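Local coordinates for uncharacterized protein MJ1062 (Methanocaldococcus jannaschii, PDB 3EO4) that is of unknown function but probably transfers acyl groups through the GNAT-type domain that makes up this chain, one part of a longer protein, at residues Trp30-Ile36 and Leu96-Phe100. Residues are numbered along the deposited sequence; the frame is centred on the assembly and turned at random.
Sequences WRSNPLI and LIGEF
Trp30 meets Gly98 through a CH-pi contact, a worked example of how the lack of a side chain lets a backbone CA rest against an indole face. The Gly98 CA stands 3.4 Å from the centroid of the five-membered ring of Trp30, 14° off its normal, and a side chain at this position would run into NE1. With CG beside its own backbone N, Trp30 turns this face to the strand end, while its CB touches Leu96 CD2 at 3.7 Å. A leucine in place of Trp30 would probably leave Gly98 CA without the indole face and a gap where the ring lay, with Leu96 CD2 losing its contact near CE3.

Leu96 is extended as far as CD1, CG opposite the backbone N (chi1 171°), with CD2 branching off toward Trp30. The two methyls divide the work: CD2 goes to the indole, whereas Leu96 CD1 lies 3.6 Å from Arg31 CG. The Arg31 chain then bends, and outside the contact its NH1 forms a salt bridge with a bound MES molecule, probably from the crystallisation liquor.

Phe100 fills the other end of the contact. Leu35 crosses it at about a right angle, CB 3.2 Å from Phe100 CE1, and Ile36 CG1 adds a looser touch. The Asn33 amide comes to the ring edge, its plane turned 53° from the ring, with ND2 3.0 Å from Phe100 CZ. That nitrogen donates to Ser32 O of the second subunit, while Asn33 OD1 accepts a fairly straight bond from Leu35 N, so both ends of the amide are engaged and its rotation is fixed.

Asn33 thus caps the short, weakly bonded helical turn that follows it; this turn and the end of helix 24-31 pack on the last residues of strand 92-97 and the turn after it, at the edge of the antiparallel sheet of a GNAT-type domain.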
loop_
_atom_site.group_PDB
_atom_site.type_symbol
_atom_site.label_atom_id
_atom_site.label_comp_id
_atom_site.label_asym_id
_atom_site.label_seq_id
_atom_site.Cartn_x
_atom_site.Cartn_y
_atom_site.Cartn_z
ATOM N N TRP A 30 1.450 -0.447 -3.023
ATOM C CA TRP A 30 1.721 0.695 -3.879
ATOM C C TRP A 30 1.556 0.367 -5.374
ATOM O O TRP A 30 0.923 1.112 -6.105
ATOM C CB TRP A 30 3.130 1.182 -3.637
ATOM C CG TRP A 30 3.337 1.833 -2.311
ATOM C CD1 TRP A 30 2.417 2.554 -1.565
ATOM C CD2 TRP A 30 4.566 1.857 -1.581
ATOM N NE1 TRP A 30 3.021 3.026 -0.407
ATOM C CE2 TRP A 30 4.338 2.611 -0.397
ATOM C CE3 TRP A 30 5.847 1.330 -1.824
ATOM C CZ2 TRP A 30 5.352 2.839 0.551
ATOM C CZ3 TRP A 30 6.844 1.543 -0.879
ATOM C CH2 TRP A 30 6.588 2.315 0.297
ATOM N N ARG A 31 2.123 -0.737 -5.825
ATOM C CA ARG A 31 2.043 -1.102 -7.250
ATOM C C ARG A 31 0.674 -1.561 -7.735
ATOM O O ARG A 31 0.477 -1.754 -8.950
ATOM C CB ARG A 31 3.076 -2.200 -7.573
ATOM C CG ARG A 31 4.503 -1.752 -7.280
ATOM C CD ARG A 31 5.514 -2.721 -7.891
ATOM N NE ARG A 31 6.001 -2.237 -9.190
ATOM C CZ ARG A 31 5.471 -2.542 -10.371
ATOM N NH1 ARG A 31 6.009 -2.022 -11.471
ATOM N NH2 ARG A 31 4.415 -3.359 -10.461
ATOM N N SER A 32 -0.230 -1.827 -6.797
ATOM C CA SER A 32 -1.574 -2.291 -7.114
ATOM C C SER A 32 -2.534 -1.123 -7.082
ATOM O O SER A 32 -3.718 -1.296 -7.244
ATOM C CB SER A 32 -2.025 -3.397 -6.156
ATOM O OG SER A 32 -1.106 -4.494 -6.170
ATOM N N ASN A 33 -2.013 0.079 -6.874
ATOM C CA ASN A 33 -2.841 1.257 -6.915
ATOM C C ASN A 33 -2.930 1.787 -8.354
ATOM O O ASN A 33 -1.913 2.179 -8.916
ATOM C CB ASN A 33 -2.264 2.304 -5.962
ATOM C CG ASN A 33 -3.248 3.397 -5.647
ATOM O OD1 ASN A 33 -3.940 3.883 -6.516
ATOM N ND2 ASN A 33 -3.289 3.810 -4.395
ATOM N N PRO A 34 -4.147 1.773 -8.959
ATOM C CA PRO A 34 -4.406 2.240 -10.321
ATOM C C PRO A 34 -3.907 3.647 -10.600
ATOM O O PRO A 34 -3.645 3.976 -11.762
ATOM C CB PRO A 34 -5.942 2.225 -10.418
ATOM C CG PRO A 34 -6.371 1.264 -9.395
ATOM C CD PRO A 34 -5.393 1.351 -8.287
ATOM N N LEU A 35 -3.807 4.464 -9.546
ATOM C CA LEU A 35 -3.313 5.832 -9.629
ATOM C C LEU A 35 -1.806 5.845 -9.886
ATOM O O LEU A 35 -1.242 6.858 -10.299
ATOM C CB LEU A 35 -3.603 6.569 -8.297
ATOM C CG LEU A 35 -4.855 7.399 -8.044
ATOM C CD1 LEU A 35 -6.017 7.151 -9.024
ATOM C CD2 LEU A 35 -5.267 7.219 -6.593
ATOM N N ILE A 36 -1.169 4.724 -9.583
ATOM C CA ILE A 36 0.241 4.526 -9.819
ATOM C C ILE A 36 0.469 3.677 -11.064
ATOM O O ILE A 36 1.295 4.038 -11.907
ATOM C CB ILE A 36 0.935 3.899 -8.592
ATOM C CG1 ILE A 36 0.935 4.916 -7.441
ATOM C CG2 ILE A 36 2.385 3.536 -8.911
ATOM C CD1 ILE A 36 1.529 4.424 -6.137
ATOM N N LEU A 96 9.331 4.893 -7.418
ATOM C CA LEU A 96 7.914 4.931 -7.135
ATOM C C LEU A 96 7.773 5.591 -5.773
ATOM O O LEU A 96 8.409 5.155 -4.837
ATOM C CB LEU A 96 7.424 3.491 -7.075
ATOM C CG LEU A 96 6.063 3.000 -6.618
ATOM C CD1 LEU A 96 6.084 1.461 -6.780
ATOM C CD2 LEU A 96 5.739 3.326 -5.182
ATOM N N ILE A 97 7.012 6.677 -5.684
ATOM C CA ILE A 97 6.638 7.252 -4.406
ATOM C C ILE A 97 5.195 6.798 -4.165
ATOM O O ILE A 97 4.300 7.133 -4.946
ATOM C CB ILE A 97 6.780 8.815 -4.386
ATOM C CG1 ILE A 97 8.229 9.243 -4.699
ATOM C CG2 ILE A 97 6.240 9.433 -3.064
ATOM C CD1 ILE A 97 9.257 8.834 -3.605
ATOM N N GLY A 98 5.002 6.014 -3.091
ATOM C CA GLY A 98 3.703 5.488 -2.710
ATOM C C GLY A 98 2.695 6.465 -2.109
ATOM O O GLY A 98 1.515 6.330 -2.380
ATOM N N GLU A 99 3.126 7.440 -1.303
ATOM C CA GLU A 99 2.181 8.433 -0.764
ATOM C C GLU A 99 1.962 9.479 -1.806
ATOM O O GLU A 99 2.938 10.054 -2.278
ATOM C CB GLU A 99 2.712 9.169 0.477
ATOM C CG GLU A 99 3.186 8.294 1.561
ATOM C CD GLU A 99 3.369 9.007 2.903
ATOM O OE1 GLU A 99 3.860 8.326 3.816
ATOM O OE2 GLU A 99 3.034 10.209 3.063
ATOM N N PHE A 100 0.695 9.796 -2.090
ATOM C CA PHE A 100 0.312 10.640 -3.236
ATOM C C PHE A 100 0.478 12.135 -3.069
ATOM O O PHE A 100 0.704 12.844 -4.053
ATOM C CB PHE A 100 -1.133 10.368 -3.641
ATOM C CG PHE A 100 -1.356 8.979 -4.097
ATOM C CD1 PHE A 100 -1.418 8.694 -5.455
ATOM C CD2 PHE A 100 -1.468 7.936 -3.167
ATOM C CE1 PHE A 100 -1.621 7.387 -5.892
ATOM C CE2 PHE A 100 -1.679 6.639 -3.586
ATOM C CZ PHE A 100 -1.744 6.350 -4.954
#